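Local coordinates for ABC transporter periplasmic peptide-binding protein (Pseudoalteromonas, PDB 4QFK) that probably binds dipeptides or other short peptides in the periplasm and hands them to an ABC transporter for uptake into the cell, at residues N43-T48 against I119-R124; L78-K83 against T94-V99; Q150-I155 against V163-F168. All blocks are in the same frame, centred on the assembly; numbering follows the deposited sequence.

Contact 1: residues N43-T48 against I119-R124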
loop_
_atom_site.group_PDB
_atom_site.type_symbol
_atom_site.label_atom_id
_atom_site.label_comp_id
_atom_site.label_asym_id
_atom_site.label_seq_id
_atom_site.Cartn_x
_atom_site.Cartn_y
_atom_site.Cartn_z
ATOM N N ASN A 43 13.073 1.557 11.927
ATOM C CA ASN A 43 13.432 0.692 10.799
ATOM C C ASN A 43 12.167 0.186 10.092
ATOM O O ASN A 43 11.375 -0.543 10.678
ATOM C CB ASN A 43 14.304 -0.467 11.289
ATOM C CG ASN A 43 14.558 -1.518 10.226
ATOM O OD1 ASN A 43 14.206 -1.352 9.059
ATOM N ND2 ASN A 43 15.177 -2.620 10.635
ATOM N N PRO A 44 11.972 0.598 8.827
ATOM C CA PRO A 44 10.779 0.260 8.033
ATOM C C PRO A 44 10.561 -1.231 7.935
ATOM O O PRO A 44 9.437 -1.662 7.742
ATOM C CB PRO A 44 11.114 0.805 6.639
ATOM C CG PRO A 44 12.056 1.911 6.884
ATOM C CD PRO A 44 12.887 1.477 8.082
ATOM N N GLN A 45 11.621 -2.009 8.078
ATOM C CA GLN A 45 11.511 -3.448 7.886
ATOM C C GLN A 45 10.548 -4.110 8.845
ATOM O O GLN A 45 9.947 -5.127 8.506
ATOM C CB GLN A 45 12.857 -4.143 8.052
ATOM C CG GLN A 45 13.872 -3.876 6.985
ATOM C CD GLN A 45 15.124 -4.667 7.264
ATOM O OE1 GLN A 45 15.523 -4.813 8.427
ATOM N NE2 GLN A 45 15.728 -5.224 6.216
ATOM N N VAL A 46 10.440 -3.564 10.053
ATOM C CA VAL A 46 9.728 -4.259 11.117
ATOM C C VAL A 46 8.290 -3.789 11.347
ATOM O O VAL A 46 7.682 -4.182 12.330
ATOM C CB VAL A 46 10.516 -4.248 12.466
ATOM C CG1 VAL A 46 11.934 -4.776 12.263
ATOM C CG2 VAL A 46 10.512 -2.835 13.145
ATOM N N THR A 47 7.741 -2.972 10.447
ATOM C CA THR A 47 6.369 -2.477 10.631
ATOM C C THR A 47 5.643 -2.068 9.350
ATOM O O THR A 47 6.256 -1.545 8.418
ATOM C CB THR A 47 6.336 -1.273 11.609
ATOM O OG1 THR A 47 4.990 -0.813 11.759
ATOM C CG2 THR A 47 7.195 -0.122 11.105
ATOM N N THR A 48 4.329 -2.279 9.310
ATOM C CA THR A 48 3.506 -1.733 8.222
ATOM C C THR A 48 2.624 -0.577 8.690
ATOM O O THR A 48 1.751 -0.125 7.945
ATOM C CB THR A 48 2.588 -2.794 7.552
ATOM O OG1 THR A 48 1.614 -3.259 8.500
ATOM C CG2 THR A 48 3.393 -3.978 7.012
ATOM N N ILE A 119 23.512 -7.227 1.497
ATOM C CA ILE A 119 23.466 -8.621 1.889
ATOM C C ILE A 119 22.986 -8.745 3.324
ATOM O O ILE A 119 22.087 -9.539 3.618
ATOM C CB ILE A 119 24.852 -9.296 1.696
ATOM C CG1 ILE A 119 25.178 -9.406 0.200
ATOM C CG2 ILE A 119 24.900 -10.684 2.362
ATOM C CD1 ILE A 119 26.497 -10.061 -0.091
ATOM N N PHE A 120 23.569 -7.939 4.209
ATOM C CA PHE A 120 23.103 -7.893 5.582
ATOM C C PHE A 120 21.638 -7.508 5.632
ATOM O O PHE A 120 20.834 -8.179 6.274
ATOM C CB PHE A 120 23.895 -6.902 6.434
ATOM C CG PHE A 120 23.218 -6.590 7.744
ATOM C CD1 PHE A 120 23.287 -7.485 8.805
ATOM C CD2 PHE A 120 22.455 -5.450 7.893
ATOM C CE1 PHE A 120 22.638 -7.228 10.005
ATOM C CE2 PHE A 120 21.790 -5.187 9.091
ATOM C CZ PHE A 120 21.886 -6.076 10.149
ATOM N N THR A 121 21.302 -6.421 4.946
ATOM C CA THR A 121 19.975 -5.821 5.048
ATOM C C THR A 121 18.868 -6.793 4.658
ATOM O O THR A 121 17.882 -6.915 5.361
ATOM C CB THR A 121 19.844 -4.554 4.169
ATOM O OG1 THR A 121 20.686 -3.509 4.680
ATOM C CG2 THR A 121 18.399 -4.057 4.130
ATOM N N PHE A 122 19.031 -7.488 3.537
ATOM C CA PHE A 122 17.946 -8.309 3.029
ATOM C C PHE A 122 17.986 -9.731 3.552
ATOM O O PHE A 122 16.941 -10.347 3.741
ATOM C CB PHE A 122 17.839 -8.197 1.513
ATOM C CG PHE A 122 17.468 -6.810 1.056
ATOM C CD1 PHE A 122 16.148 -6.363 1.145
ATOM C CD2 PHE A 122 18.430 -5.939 0.598
ATOM C CE1 PHE A 122 15.791 -5.078 0.778
ATOM C CE2 PHE A 122 18.090 -4.651 0.206
ATOM C CZ PHE A 122 16.757 -4.217 0.305
ATOM N N SER A 123 19.173 -10.236 3.864
ATOM C CA SER A 123 19.251 -11.583 4.404
ATOM C C SER A 123 18.711 -11.608 5.821
ATOM O O SER A 123 18.364 -12.684 6.305
ATOM C CB SER A 123 20.672 -12.148 4.348
ATOM O OG SER A 123 21.522 -11.457 5.240
ATOM N N ARG A 124 18.638 -10.442 6.482
ATOM C CA ARG A 124 17.947 -10.353 7.777
ATOM C C ARG A 124 16.512 -10.882 7.693
ATOM O O ARG A 124 16.008 -11.492 8.639
ATOM C CB ARG A 124 17.895 -8.913 8.331
ATOM C CG ARG A 124 17.983 -8.834 9.870
ATOM C CD ARG A 124 16.793 -8.180 10.606
ATOM N NE ARG A 124 16.977 -6.747 10.791
ATOM C CZ ARG A 124 16.502 -6.011 11.800
ATOM N NH1 ARG A 124 15.797 -6.547 12.791
ATOM N NH2 ARG A 124 16.756 -4.707 11.824
#
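Q45 and T121 mark where the two backbones come nearest, yet their CA atoms stay 9.2 Å apart, so the 3-10 turn at 44-45 and helix 115-126 meet through long side chains that span the gap. Q45 reaches across with a chain extended beyond CG, and its NE2 donates to the backbone T121 O at 2.9 Å. The bond is bent, with an N-H...O angle of 142°; the acceptor lies in the Q45 amide plane, whereas NE2 stands above the T121 carbonyl plane. The same nitrogen passes the T121 methyl CG2 at 3.6 Å, while T121 OG1 turns to D117 and L186. Within the turn, N43 OD1 accepts from Q45 N at 2.8 Å, forming an Asx turn, and N43 ND2 donates almost straight to Q45 OE1 (3.1 Å), so both ends of the Q45 amide are held and its flip is fixed. N43 has CG anti to its own nitrogen (chi1 172°), which carries its amide toward the helix and the R124 guanidinium. N43 ND2 and R124 NH2 lie only 2.9 Å apart although both are donors; they converge on D204 OD1, with a hydrogen bond from the amide and a salt bridge from the arginine. R124 gets there by a chain bent at chi2 and chi3, and V46 CG1 skirts its NH1. Around this buried cluster, P44 and T47 lean on helix 50-60, F120 packs on helix 188-196, and I119 and F122 face strand 152-159.

Contact 2: residues L78-K83 against T94-V99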
loop_
_atom_site.group_PDB
_atom_site.type_symbol
_atom_site.label_atom_id
_atom_site.label_comp_id
_atom_site.label_asym_id
_atom_site.label_seq_id
_atom_site.Cartn_x
_atom_site.Cartn_y
_atom_site.Cartn_z
ATOM N N LEU A 78 20.049 3.419 -5.186
ATOM C CA LEU A 78 21.319 2.978 -4.629
ATOM C C LEU A 78 21.942 1.966 -5.593
ATOM O O LEU A 78 23.145 1.753 -5.581
ATOM C CB LEU A 78 21.159 2.368 -3.238
ATOM C CG LEU A 78 21.123 3.324 -2.044
ATOM C CD1 LEU A 78 21.182 2.556 -0.740
ATOM C CD2 LEU A 78 22.227 4.365 -2.102
ATOM N N ALA A 79 21.105 1.343 -6.418
ATOM C CA ALA A 79 21.566 0.483 -7.509
ATOM C C ALA A 79 21.594 1.290 -8.796
ATOM O O ALA A 79 20.639 2.000 -9.114
ATOM C CB ALA A 79 20.678 -0.726 -7.673
ATOM N N THR A 80 22.697 1.205 -9.526
ATOM C CA THR A 80 22.800 1.937 -10.779
ATOM C C THR A 80 22.320 1.044 -11.909
ATOM O O THR A 80 21.856 1.518 -12.938
ATOM C CB THR A 80 24.236 2.396 -11.036
ATOM O OG1 THR A 80 25.117 1.276 -10.900
ATOM C CG2 THR A 80 24.627 3.434 -10.011
ATOM N N ASP A 81 22.400 -0.260 -11.684
ATOM C CA ASP A 81 22.068 -1.229 -12.710
ATOM C C ASP A 81 21.462 -2.486 -12.110
ATOM O O ASP A 81 21.861 -2.924 -11.034
ATOM C CB ASP A 81 23.334 -1.592 -13.468
ATOM C CG ASP A 81 23.153 -1.497 -14.948
ATOM O OD1 ASP A 81 22.408 -0.592 -15.383
ATOM O OD2 ASP A 81 23.752 -2.325 -15.674
ATOM N N TRP A 82 20.500 -3.072 -12.803
ATOM C CA TRP A 82 19.956 -4.357 -12.374
ATOM C C TRP A 82 19.672 -5.239 -13.593
ATOM O O TRP A 82 19.167 -4.775 -14.620
ATOM C CB TRP A 82 18.697 -4.181 -11.523
ATOM C CG TRP A 82 17.663 -3.407 -12.228
ATOM C CD1 TRP A 82 16.595 -3.898 -12.914
ATOM C CD2 TRP A 82 17.615 -1.987 -12.366
ATOM N NE1 TRP A 82 15.876 -2.866 -13.468
ATOM C CE2 TRP A 82 16.482 -1.681 -13.143
ATOM C CE3 TRP A 82 18.425 -0.942 -11.909
ATOM C CZ2 TRP A 82 16.129 -0.377 -13.464
ATOM C CZ3 TRP A 82 18.076 0.359 -12.235
ATOM C CH2 TRP A 82 16.939 0.628 -13.008
ATOM N N LYS A 83 20.011 -6.514 -13.478
ATOM C CA LYS A 83 19.873 -7.433 -14.591
ATOM C C LYS A 83 19.226 -8.709 -14.116
ATOM O O LYS A 83 19.688 -9.319 -13.150
ATOM C CB LYS A 83 21.247 -7.725 -15.201
ATOM C CG LYS A 83 21.834 -6.536 -15.981
ATOM C CD LYS A 83 23.360 -6.626 -16.122
ATOM C CE LYS A 83 23.952 -5.337 -16.705
ATOM N NZ LYS A 83 25.458 -5.308 -16.692
ATOM N N THR A 94 24.105 -3.731 -9.677
ATOM C CA THR A 94 25.364 -3.023 -9.597
ATOM C C THR A 94 25.092 -1.846 -8.683
ATOM O O THR A 94 24.007 -1.267 -8.735
ATOM C CB THR A 94 25.805 -2.538 -10.977
ATOM O OG1 THR A 94 25.941 -3.666 -11.845
ATOM C CG2 THR A 94 27.142 -1.818 -10.895
ATOM N N LEU A 95 26.056 -1.486 -7.844
ATOM C CA LEU A 95 25.794 -0.511 -6.785
ATOM C C LEU A 95 26.554 0.820 -6.912
ATOM O O LEU A 95 27.761 0.843 -7.142
ATOM C CB LEU A 95 26.038 -1.143 -5.400
ATOM C CG LEU A 95 25.249 -2.412 -5.064
ATOM C CD1 LEU A 95 25.752 -3.077 -3.796
ATOM C CD2 LEU A 95 23.755 -2.117 -4.951
ATOM N N ARG A 96 25.829 1.921 -6.715
ATOM C CA ARG A 96 26.410 3.257 -6.684
ATOM C C ARG A 96 27.692 3.297 -5.849
ATOM O O ARG A 96 27.733 2.767 -4.745
ATOM C CB ARG A 96 25.401 4.262 -6.104
ATOM C CG ARG A 96 24.810 5.217 -7.117
ATOM C CD ARG A 96 24.305 6.503 -6.503
ATOM N NE ARG A 96 25.155 7.626 -6.885
ATOM C CZ ARG A 96 24.911 8.411 -7.934
ATOM N NH1 ARG A 96 25.730 9.415 -8.231
ATOM N NH2 ARG A 96 23.831 8.199 -8.679
ATOM N N LYS A 97 28.734 3.930 -6.376
ATOM C CA LYS A 97 29.947 4.164 -5.607
ATOM C C LYS A 97 29.839 5.475 -4.837
ATOM O O LYS A 97 29.042 6.343 -5.180
ATOM C CB LYS A 97 31.172 4.206 -6.530
ATOM C CG LYS A 97 31.699 2.825 -6.939
ATOM C CD LYS A 97 33.125 2.590 -6.405
ATOM C CE LYS A 97 33.302 3.158 -4.972
ATOM N NZ LYS A 97 34.707 3.090 -4.417
ATOM N N GLY A 98 30.630 5.607 -3.781
ATOM C CA GLY A 98 30.790 6.885 -3.117
ATOM C C GLY A 98 29.664 7.244 -2.173
ATOM O O GLY A 98 29.577 8.391 -1.718
ATOM N N VAL A 99 28.794 6.276 -1.878
ATOM C CA VAL A 99 27.654 6.547 -0.993
ATOM C C VAL A 99 28.030 6.394 0.479
ATOM O O VAL A 99 28.527 5.344 0.899
ATOM C CB VAL A 99 26.414 5.671 -1.334
ATOM C CG1 VAL A 99 25.295 5.977 -0.369
ATOM C CG2 VAL A 99 25.963 5.893 -2.795
#
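A classic beta bulge interrupts the hairpin of strands 79-84 and 90-95 where T80 and D81 both stand opposite T94. T80 N donates to T94 O at 2.9 Å, and T94 N returns a bond to D81 O at 2.7 Å, so the single residue T94 is gripped through both its backbone polar atoms by the two residues of the bulge. One step on, A79 and L95 form a non-hydrogen-bonded pair, and beyond them R96 N donates to L78 O (2.9 Å) as the second segment leaves its strand. On the T94 face, D81 CB lies 3.6 Å from T94 CB. T80 has its hydroxyl between its own nitrogen and carbonyl carbon (chi1 51°), which sets OG1 beside the T94 methyl and sends T80 CG2 across the R96 chain at about a right angle, 3.4 Å from R96 CG. On the other face, A79 CB approaches L95 CD2, and L95 goes on to helix 115-126. L78 closes the end, its CD2 3.9 Å from V99 CG1. The chain turns a corner at T80, the extra residue. Two residues set against one, the first near-helical (phi/psi -92°/-24°), are the mark of a classic bulge in an antiparallel hairpin.

Contact 3: residues Q150-I155 against V163-F168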
loop_
_atom_site.group_PDB
_atom_site.type_symbol
_atom_site.label_atom_id
_atom_site.label_comp_id
_atom_site.label_asym_id
_atom_site.label_seq_id
_atom_site.Cartn_x
_atom_site.Cartn_y
_atom_site.Cartn_z
ATOM N N GLN A 150 10.363 -15.848 1.731
ATOM C CA GLN A 150 10.398 -17.254 1.328
ATOM C C GLN A 150 10.932 -17.385 -0.094
ATOM O O GLN A 150 11.245 -18.485 -0.548
ATOM C CB GLN A 150 9.009 -17.904 1.442
ATOM C CG GLN A 150 8.553 -18.180 2.874
ATOM C CD GLN A 150 7.205 -18.905 2.956
ATOM O OE1 GLN A 150 7.134 -20.131 2.816
ATOM N NE2 GLN A 150 6.130 -18.144 3.194
ATOM N N LEU A 151 11.033 -16.249 -0.785
ATOM C CA LEU A 151 11.470 -16.216 -2.173
ATOM C C LEU A 151 12.988 -16.183 -2.300
ATOM O O LEU A 151 13.549 -16.895 -3.132
ATOM C CB LEU A 151 10.850 -15.030 -2.912
ATOM C CG LEU A 151 11.244 -14.813 -4.373
ATOM C CD1 LEU A 151 10.782 -15.987 -5.236
ATOM C CD2 LEU A 151 10.676 -13.498 -4.894
ATOM N N ILE A 152 13.656 -15.355 -1.494
ATOM C CA ILE A 152 15.100 -15.212 -1.611
ATOM C C ILE A 152 15.782 -16.423 -1.019
ATOM O O ILE A 152 15.623 -16.714 0.162
ATOM C CB ILE A 152 15.667 -13.966 -0.894
ATOM C CG1 ILE A 152 14.973 -12.685 -1.358
ATOM C CG2 ILE A 152 17.183 -13.857 -1.122
ATOM C CD1 ILE A 152 15.214 -12.381 -2.807
ATOM N N ARG A 153 16.560 -17.101 -1.857
ATOM C CA ARG A 153 17.331 -18.269 -1.471
ATOM C C ARG A 153 18.675 -17.875 -0.863
ATOM O O ARG A 153 19.128 -18.458 0.133
ATOM C CB ARG A 153 17.568 -19.130 -2.711
ATOM C CG ARG A 153 17.845 -20.589 -2.422
ATOM C CD ARG A 153 18.497 -21.279 -3.615
ATOM N NE ARG A 153 19.951 -21.334 -3.479
ATOM C CZ ARG A 153 20.806 -21.191 -4.486
ATOM N NH1 ARG A 153 20.357 -20.966 -5.715
ATOM N NH2 ARG A 153 22.110 -21.267 -4.257
ATOM N N LYS A 154 19.319 -16.891 -1.476
ATOM C CA LYS A 154 20.655 -16.458 -1.070
ATOM C C LYS A 154 20.972 -15.114 -1.700
ATOM O O LYS A 154 20.371 -14.734 -2.703
ATOM C CB LYS A 154 21.702 -17.461 -1.560
ATOM C CG LYS A 154 22.223 -18.426 -0.511
ATOM C CD LYS A 154 23.204 -17.761 0.454
ATOM C CE LYS A 154 23.864 -18.794 1.379
ATOM N NZ LYS A 154 22.907 -19.883 1.757
ATOM N N ILE A 155 21.945 -14.402 -1.145
ATOM C CA ILE A 155 22.429 -13.195 -1.814
ATOM C C ILE A 155 23.938 -13.244 -1.897
ATOM O O ILE A 155 24.627 -13.342 -0.887
ATOM C CB ILE A 155 21.993 -11.889 -1.112
ATOM C CG1 ILE A 155 20.532 -11.976 -0.667
ATOM C CG2 ILE A 155 22.225 -10.717 -2.036
ATOM C CD1 ILE A 155 20.042 -10.748 0.092
ATOM N N VAL A 163 25.922 -7.280 -6.513
ATOM C CA VAL A 163 25.298 -8.237 -5.613
ATOM C C VAL A 163 24.269 -9.030 -6.408
ATOM O O VAL A 163 23.594 -8.473 -7.282
ATOM C CB VAL A 163 24.631 -7.474 -4.420
ATOM C CG1 VAL A 163 23.125 -7.425 -4.564
ATOM C CG2 VAL A 163 25.024 -8.073 -3.096
ATOM N N ARG A 164 24.164 -10.329 -6.149
ATOM C CA ARG A 164 23.206 -11.144 -6.883
ATOM C C ARG A 164 22.238 -11.840 -5.955
ATOM O O ARG A 164 22.651 -12.594 -5.081
ATOM C CB ARG A 164 23.919 -12.182 -7.752
ATOM C CG ARG A 164 22.979 -13.135 -8.481
ATOM C CD ARG A 164 23.734 -14.074 -9.460
ATOM N NE ARG A 164 24.771 -14.877 -8.815
ATOM C CZ ARG A 164 26.074 -14.631 -8.930
ATOM N NH1 ARG A 164 26.492 -13.608 -9.669
ATOM N NH2 ARG A 164 26.962 -15.405 -8.308
ATOM N N PHE A 165 20.949 -11.570 -6.148
ATOM C CA PHE A 165 19.889 -12.258 -5.424
ATOM C C PHE A 165 19.552 -13.534 -6.178
ATOM O O PHE A 165 19.228 -13.491 -7.372
ATOM C CB PHE A 165 18.620 -11.400 -5.348
ATOM C CG PHE A 165 18.681 -10.269 -4.343
ATOM C CD1 PHE A 165 19.586 -9.230 -4.492
ATOM C CD2 PHE A 165 17.790 -10.234 -3.265
ATOM C CE1 PHE A 165 19.632 -8.184 -3.563
ATOM C CE2 PHE A 165 17.818 -9.205 -2.334
ATOM C CZ PHE A 165 18.744 -8.169 -2.486
ATOM N N GLU A 166 19.632 -14.665 -5.486
ATOM C CA GLU A 166 19.169 -15.927 -6.029
ATOM C C GLU A 166 17.801 -16.250 -5.434
ATOM O O GLU A 166 17.614 -16.225 -4.213
ATOM C CB GLU A 166 20.182 -17.045 -5.749
ATOM C CG GLU A 166 21.640 -16.676 -6.098
ATOM C CD GLU A 166 22.192 -17.354 -7.358
ATOM O OE1 GLU A 166 21.711 -17.060 -8.476
ATOM O OE2 GLU A 166 23.138 -18.161 -7.232
ATOM N N LEU A 167 16.837 -16.521 -6.309
ATOM C CA LEU A 167 15.460 -16.810 -5.906
ATOM C C LEU A 167 15.082 -18.271 -6.161
ATOM O O LEU A 167 15.473 -18.855 -7.182
ATOM C CB LEU A 167 14.507 -15.920 -6.696
ATOM C CG LEU A 167 15.037 -14.561 -7.144
ATOM C CD1 LEU A 167 14.009 -13.837 -8.015
ATOM C CD2 LEU A 167 15.412 -13.729 -5.935
ATOM N N PHE A 168 14.311 -18.859 -5.252
ATOM C CA PHE A 168 13.854 -20.240 -5.436
ATOM C C PHE A 168 13.050 -20.427 -6.731
ATOM O O PHE A 168 12.967 -21.538 -7.265
ATOM C CB PHE A 168 13.024 -20.721 -4.241
ATOM C CG PHE A 168 13.816 -20.906 -2.975
ATOM C CD1 PHE A 168 14.509 -22.075 -2.737
ATOM C CD2 PHE A 168 13.855 -19.915 -2.017
ATOM C CE1 PHE A 168 15.237 -22.252 -1.569
ATOM C CE2 PHE A 168 14.581 -20.094 -0.846
ATOM C CZ PHE A 168 15.271 -21.266 -0.631
#
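F165 takes two aliphatic ends from the opposite strand in different ways. I155, lying alongside and pointing the same way, sets CD1 over one ring face, 4.0 Å from the centroid in a CH-pi contact, whereas I152 brings CD1 to the ring edge, 3.4 Å from F165 CD2. That I152 methyl is also pressed on L167 CD2 at 3.4 Å, tighter than usual for two carbons. On the exposed side, R153 crosses F168 at about a right angle: with CG anti to the backbone N (chi1 -157°), its methylene CG sits 3.4 Å from the F168 ring centroid, over the face. The guanidinium runs on beside E166, covering E166 CB with one face; its NH1 stays beyond salt-bridge range of OE2, and E166 OE1 bonds S90. The backbone beneath is an antiparallel hairpin with a classic beta bulge, R153 and K154 both facing E166. E166 O accepts from R153 N at 2.7 Å and from K154 N at 3.3 Å, and E166 N donates back to K154 O. Past the bulge, F168 N meets L151 O at 3.0 Å, nearly along the C=O axis, which ties the end of helix 148-151 to the residue just after strand 162-167 and fixes the backbone from which the F168 ring reaches R153. An alanine in place of F165 is likely to open a gap beside I152 and I155, leaving their CD1 methyls without the ring they pack on. Further out, F93 and F174 meet the F165 ring, M178 touches it, and F174 also packs on L151 and L167.

How the contacts relate
Contacts 1 and 3 meet directly: I119 CG1 lies 3.6 Å from V163 CG2, and F122 CD2 lies 3.8 Å from F165 CZ, so helix 115-126 rests on the apolar face of the 152-159/162-167 hairpin while another side of it holds the 43-48 turn. Their centres are about 15 Å apart. Contact 2 touches neither, its nearest atoms being about 7 Å from contact 1 and about 5 Å from contact 3. It belongs nevertheless to the same four-stranded antiparallel sheet as contact 3, strands 90-95 and 162-167 being neighbours, with a classic bulge in each outer strand. Strand 90-95 also leads along the chain into helix 115-126.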